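O-methyltransferase, SAM-dependent (Legionella pneumophila subsp. pneumophila, PDB 3R3H) probably transfers a methyl group from S-adenosylmethionine to an oxygen atom of an acceptor molecule, as a member of the SAM-dependent O-methyltransferase family. Local coordinates at residues T90-E95 / L116-A121; N170-G175 / V205-I210. All coordinates share one frame; numbering follows the deposited sequence.

Interaction 1: residues T90-E95 / L116-A121; sequences TCDINE and LRLGPA
C91 and R117 face each other as a parallel pair, their CA atoms 4.7 Å apart, and the chains on either side of them are laced by backbone bonds. R117 N donates to T90 O (2.9 Å). R117 O in turn takes D92 N at 3.0 Å. The third bond, from G119 N to D92 O, continues the ladder past the end of strand 116-118. The axes of strands 90-92 and 116-118 lie 25° apart, close to parallel.

The close-packed part lies beside the neighbouring strand 63-68. There the I93 methyl CG2 comes within 3.5 Å of A121 CB, at the start of helix 121-132, while A121 itself touches L67. C91 and R117 both rest against T124 of that helix, and the bent side chain of R117 carries NH2 to S127 OG.

On the other face the solvent side is confined to L116 and L118; T90 and D92 beneath them are buried. T90 CG2 still meets L116 CD1 at 3.6 Å, the two side chains crossing at a slant, but the exposed L118 approaches D92 CB more loosely, its methyl CD2 4.0 Å away. D92 turns its carboxylate anti to the backbone N (chi1 -167°). From there OD2 accepts N94 N from above the carboxylate plane, an Asx turn at the strand end, and also F70 N.

Parallel strands 87-92 and 114-118, joined through helix 102-107, form a beta-alpha-beta unit of the Rossmann-like methyltransferase fold. The place of D92, ending the second strand, is consistent with the acidic residue that commonly contacts the cofactor ribose in class I methyltransferases.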
loop_
_atom_site.group_PDB
_atom_site.type_symbol
_atom_site.label_atom_id
_atom_site.label_comp_id
_atom_site.label_asym_id
_atom_site.label_seq_id
_atom_site.Cartn_x
_atom_site.Cartn_y
_atom_site.Cartn_z
ATOM N N THR A 90 -2.194 2.863 -21.586
ATOM C CA THR A 90 -3.527 2.975 -21.018
ATOM C C THR A 90 -4.505 2.360 -22.022
ATOM O O THR A 90 -4.456 2.666 -23.215
ATOM C CB THR A 90 -3.863 4.475 -20.732
ATOM O OG1 THR A 90 -5.234 4.614 -20.343
ATOM C CG2 THR A 90 -3.614 5.325 -21.978
ATOM N N CYS A 91 -5.370 1.465 -21.549
ATOM C CA CYS A 91 -6.329 0.807 -22.437
ATOM C C CYS A 91 -7.713 1.299 -22.077
ATOM O O CYS A 91 -8.222 0.951 -21.007
ATOM C CB CYS A 91 -6.265 -0.720 -22.266
ATOM S SG CYS A 91 -4.585 -1.492 -22.410
ATOM N N ASP A 92 -8.315 2.120 -22.942
ATOM C CA ASP A 92 -9.653 2.638 -22.661
ATOM C C ASP A 92 -10.745 1.890 -23.428
ATOM O O ASP A 92 -10.897 2.042 -24.648
ATOM C CB ASP A 92 -9.747 4.137 -22.951
ATOM C CG ASP A 92 -11.024 4.755 -22.381
ATOM O OD1 ASP A 92 -11.357 5.917 -22.718
ATOM O OD2 ASP A 92 -11.701 4.073 -21.580
ATOM N N ILE A 93 -11.497 1.084 -22.676
ATOM C CA ILE A 93 -12.574 0.248 -23.196
ATOM C C ILE A 93 -13.852 1.049 -23.367
ATOM O O ILE A 93 -14.774 0.630 -24.071
ATOM C CB ILE A 93 -12.852 -0.910 -22.239
ATOM C CG1 ILE A 93 -13.486 -0.375 -20.954
ATOM C CG2 ILE A 93 -11.544 -1.607 -21.910
ATOM C CD1 ILE A 93 -13.964 -1.432 -20.004
ATOM N N ASN A 94 -13.902 2.203 -22.710
ATOM C CA ASN A 94 -15.060 3.080 -22.773
ATOM C C ASN A 94 -15.502 3.366 -24.216
ATOM O O ASN A 94 -14.689 3.765 -25.075
ATOM C CB ASN A 94 -14.725 4.395 -22.060
ATOM C CG ASN A 94 -15.925 5.316 -21.905
ATOM O OD1 ASN A 94 -17.048 4.967 -22.252
ATOM N ND2 ASN A 94 -15.687 6.495 -21.359
ATOM N N GLU A 95 -16.780 3.139 -24.494
ATOM C CA GLU A 95 -17.284 3.433 -25.820
ATOM C C GLU A 95 -18.491 4.353 -25.719
ATOM O O GLU A 95 -19.271 4.511 -26.666
ATOM C CB GLU A 95 -17.609 2.163 -26.600
ATOM C CG GLU A 95 -18.217 1.027 -25.832
ATOM C CD GLU A 95 -18.290 -0.219 -26.695
ATOM O OE1 GLU A 95 -19.186 -0.296 -27.563
ATOM O OE2 GLU A 95 -17.428 -1.109 -26.521
ATOM N N LEU A 116 -2.088 5.432 -25.710
ATOM C CA LEU A 116 -3.500 5.074 -25.617
ATOM C C LEU A 116 -3.926 3.963 -26.580
ATOM O O LEU A 116 -3.598 3.980 -27.761
ATOM C CB LEU A 116 -4.356 6.311 -25.870
ATOM C CG LEU A 116 -5.879 6.173 -25.788
ATOM C CD1 LEU A 116 -6.309 5.918 -24.336
ATOM C CD2 LEU A 116 -6.525 7.448 -26.290
ATOM N N ARG A 117 -4.665 2.988 -26.063
ATOM C CA ARG A 117 -5.151 1.872 -26.875
ATOM C C ARG A 117 -6.643 1.774 -26.655
ATOM O O ARG A 117 -7.087 1.362 -25.593
ATOM C CB ARG A 117 -4.494 0.569 -26.442
ATOM C CG ARG A 117 -3.001 0.549 -26.641
ATOM C CD ARG A 117 -2.643 0.400 -28.095
ATOM N NE ARG A 117 -2.013 -0.893 -28.347
ATOM C CZ ARG A 117 -2.644 -1.967 -28.820
ATOM N NH1 ARG A 117 -3.943 -1.926 -29.111
ATOM N NH2 ARG A 117 -1.966 -3.093 -29.001
ATOM N N LEU A 118 -7.418 2.163 -27.655
ATOM C CA LEU A 118 -8.875 2.139 -27.554
ATOM C C LEU A 118 -9.474 0.779 -27.918
ATOM O O LEU A 118 -8.907 0.034 -28.717
ATOM C CB LEU A 118 -9.464 3.218 -28.469
ATOM C CG LEU A 118 -9.076 4.634 -28.079
ATOM C CD1 LEU A 118 -9.367 5.566 -29.231
ATOM C CD2 LEU A 118 -9.853 5.045 -26.833
ATOM N N GLY A 119 -10.622 0.456 -27.331
ATOM C CA GLY A 119 -11.277 -0.805 -27.646
ATOM C C GLY A 119 -11.277 -1.829 -26.524
ATOM O O GLY A 119 -10.579 -1.655 -25.516
ATOM N N PRO A 120 -12.065 -2.916 -26.673
ATOM C CA PRO A 120 -12.182 -4.000 -25.690
ATOM C C PRO A 120 -10.825 -4.444 -25.148
ATOM O O PRO A 120 -9.951 -4.884 -25.907
ATOM C CB PRO A 120 -12.890 -5.094 -26.487
ATOM C CG PRO A 120 -13.813 -4.314 -27.329
ATOM C CD PRO A 120 -12.921 -3.197 -27.842
ATOM N N ALA A 121 -10.668 -4.327 -23.830
ATOM C CA ALA A 121 -9.430 -4.683 -23.141
ATOM C C ALA A 121 -8.870 -6.073 -23.456
ATOM O O ALA A 121 -7.652 -6.259 -23.556
ATOM C CB ALA A 121 -9.633 -4.529 -21.643
#

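Interaction 2: residues N170-G175 / V205-I210; sequences NIFWDG and VSLLAI
L207 reaches from strand 205-208 with its two methyls divided between two neighbours of the 170-175 loop. CD1 packs on I171, closest to CG2 at 3.6 Å and nearly as near to CB and CG1, so that a single methyl sits against the branch point of the isoleucine. CD2 goes to the F172 ring, 3.6 Å from CE1, at a slant that is neither face-on nor edge-on. With CG anti to the backbone N (chi1 170°), the L207 side chain extends toward the loop and its two methyls straddle the I171/F172 pair. At the CE2 corner of the F172 ring, A209 CA lies 4.1 Å away near the ring plane, and A209 CB is 4.2 Å from CE2. The contact is therefore apolar: F172 spans from L207 to A209, although the nearest CA atoms of the two segments, those of I171 and L207, stand 8.4 Å apart.

The next shell holds both backbones in place. I171 and F172 bond through their main chains to G213 and D212, just ahead of strand 214-219, while S206 and L208 pair with L216 and M214 of that strand. F215 of strand 214-219 touches both I171 and L207, adding to the apolar cluster, and N194 ND2 of helix 185-198 bonds to I171 O.

Further out, the second subunit packs on the same group: its L6 lies on F172 and its S20 on L207. This is the buried junction of the loop following the last parallel strand, 164-169, with the antiparallel 203-208/214-219 hairpin, the C-terminal part of the class I methyltransferase sheet, contributing to the interface with the second subunit.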
loop_
_atom_site.group_PDB
_atom_site.type_symbol
_atom_site.label_atom_id
_atom_site.label_comp_id
_atom_site.label_asym_id
_atom_site.label_seq_id
_atom_site.Cartn_x
_atom_site.Cartn_y
_atom_site.Cartn_z
ATOM N N ASN A 170 -11.782 -2.651 -6.985
ATOM C CA ASN A 170 -13.140 -3.088 -6.643
ATOM C C ASN A 170 -13.217 -4.540 -6.161
ATOM O O ASN A 170 -14.060 -5.311 -6.634
ATOM C CB ASN A 170 -14.088 -2.923 -7.840
ATOM C CG ASN A 170 -13.987 -1.566 -8.487
ATOM O OD1 ASN A 170 -13.354 -1.421 -9.526
ATOM N ND2 ASN A 170 -14.608 -0.558 -7.877
ATOM N N ILE A 171 -12.349 -4.914 -5.225
ATOM C CA ILE A 171 -12.347 -6.276 -4.699
ATOM C C ILE A 171 -13.654 -6.509 -3.919
ATOM O O ILE A 171 -14.266 -7.584 -3.980
ATOM C CB ILE A 171 -11.093 -6.518 -3.830
ATOM C CG1 ILE A 171 -9.840 -6.361 -4.702
ATOM C CG2 ILE A 171 -11.116 -7.906 -3.248
ATOM C CD1 ILE A 171 -9.884 -7.153 -5.984
ATOM N N PHE A 172 -14.079 -5.490 -3.191
ATOM C CA PHE A 172 -15.339 -5.555 -2.472
ATOM C C PHE A 172 -16.197 -4.701 -3.406
ATOM O O PHE A 172 -16.068 -3.480 -3.418
ATOM C CB PHE A 172 -15.232 -4.868 -1.109
ATOM C CG PHE A 172 -13.925 -5.116 -0.384
ATOM C CD1 PHE A 172 -13.386 -6.405 -0.282
ATOM C CD2 PHE A 172 -13.255 -4.060 0.227
ATOM C CE1 PHE A 172 -12.202 -6.628 0.418
ATOM C CE2 PHE A 172 -12.077 -4.275 0.927
ATOM C CZ PHE A 172 -11.547 -5.557 1.025
ATOM N N TRP A 173 -17.038 -5.320 -4.220
ATOM C CA TRP A 173 -17.861 -4.564 -5.161
ATOM C C TRP A 173 -18.909 -3.718 -4.417
ATOM O O TRP A 173 -20.109 -3.861 -4.638
ATOM C CB TRP A 173 -18.534 -5.555 -6.119
ATOM C CG TRP A 173 -19.169 -4.996 -7.367
ATOM C CD1 TRP A 173 -20.254 -5.511 -8.009
ATOM C CD2 TRP A 173 -18.708 -3.900 -8.183
ATOM N NE1 TRP A 173 -20.499 -4.820 -9.166
ATOM C CE2 TRP A 173 -19.568 -3.823 -9.302
ATOM C CE3 TRP A 173 -17.652 -2.973 -8.078
ATOM C CZ2 TRP A 173 -19.414 -2.872 -10.312
ATOM C CZ3 TRP A 173 -17.497 -2.022 -9.083
ATOM C CH2 TRP A 173 -18.378 -1.981 -10.186
ATOM N N ASP A 174 -18.440 -2.838 -3.539
ATOM C CA ASP A 174 -19.296 -1.957 -2.750
ATOM C C ASP A 174 -19.949 -2.720 -1.607
ATOM O O ASP A 174 -20.857 -2.220 -0.938
ATOM C CB ASP A 174 -20.367 -1.311 -3.632
ATOM C CG ASP A 174 -21.214 -0.286 -2.881
ATOM O OD1 ASP A 174 -20.652 0.602 -2.205
ATOM O OD2 ASP A 174 -22.454 -0.359 -2.983
ATOM N N GLY A 175 -19.462 -3.935 -1.371
ATOM C CA GLY A 175 -20.014 -4.755 -0.308
ATOM C C GLY A 175 -21.047 -5.726 -0.849
ATOM O O GLY A 175 -21.829 -6.303 -0.097
ATOM N N VAL A 205 0.499 -12.065 -1.935
ATOM C CA VAL A 205 -0.747 -11.320 -1.975
ATOM C C VAL A 205 -1.020 -10.459 -0.737
ATOM O O VAL A 205 -0.615 -10.802 0.368
ATOM C CB VAL A 205 -1.910 -12.336 -2.167
ATOM C CG1 VAL A 205 -3.213 -11.790 -1.615
ATOM C CG2 VAL A 205 -2.047 -12.690 -3.635
ATOM N N SER A 206 -1.688 -9.326 -0.936
ATOM C CA SER A 206 -2.081 -8.444 0.163
ATOM C C SER A 206 -3.222 -7.589 -0.344
ATOM O O SER A 206 -3.150 -7.043 -1.440
ATOM C CB SER A 206 -0.917 -7.568 0.674
ATOM O OG SER A 206 -0.122 -7.039 -0.372
ATOM N N LEU A 207 -4.288 -7.506 0.442
ATOM C CA LEU A 207 -5.462 -6.736 0.068
ATOM C C LEU A 207 -5.626 -5.521 0.977
ATOM O O LEU A 207 -5.662 -5.656 2.198
ATOM C CB LEU A 207 -6.696 -7.641 0.143
ATOM C CG LEU A 207 -8.131 -7.110 0.042
ATOM C CD1 LEU A 207 -8.419 -6.450 -1.297
ATOM C CD2 LEU A 207 -9.055 -8.306 0.252
ATOM N N LEU A 208 -5.718 -4.336 0.373
ATOM C CA LEU A 208 -5.893 -3.092 1.124
ATOM C C LEU A 208 -7.345 -2.632 1.119
ATOM O O LEU A 208 -7.996 -2.609 0.076
ATOM C CB LEU A 208 -5.029 -1.966 0.538
ATOM C CG LEU A 208 -3.500 -1.983 0.554
ATOM C CD1 LEU A 208 -3.014 -2.079 1.990
ATOM C CD2 LEU A 208 -2.983 -3.134 -0.293
ATOM N N ALA A 209 -7.844 -2.256 2.288
ATOM C CA ALA A 209 -9.209 -1.775 2.402
ATOM C C ALA A 209 -9.163 -0.250 2.250
ATOM O O ALA A 209 -9.556 0.501 3.156
ATOM C CB ALA A 209 -9.794 -2.167 3.767
ATOM N N ILE A 210 -8.690 0.202 1.091
ATOM C CA ILE A 210 -8.564 1.630 0.832
ATOM C C ILE A 210 -9.546 2.173 -0.199
ATOM O O ILE A 210 -10.172 3.224 0.009
ATOM C CB ILE A 210 -7.132 1.985 0.366
ATOM C CG1 ILE A 210 -6.652 0.948 -0.641
ATOM C CG2 ILE A 210 -6.207 2.102 1.554
ATOM C CD1 ILE A 210 -5.295 1.263 -1.231
#

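In the fold
After three N-terminal helices the chain lays down strand 63-68, then strand 87-92, and passes through helix 102-107 before strand 114-118 returns alongside; interaction 1 closes this loop of 20 intervening residues. Only afterwards, beyond strands 137-143 and 164-169, does interaction 2 open, closing over helix 185-198 when strand 203-208 arrives. The two loops follow in series, neither nested nor crossed. Both contacts reach the same seven-stranded sheet, on opposite sides of the chain's centre, with their own centres 24 Å apart and nearest atoms about 10 Å apart. Interaction 1 ties two parallel strands at one edge; interaction 2 joins a loop to the opposite edge strand.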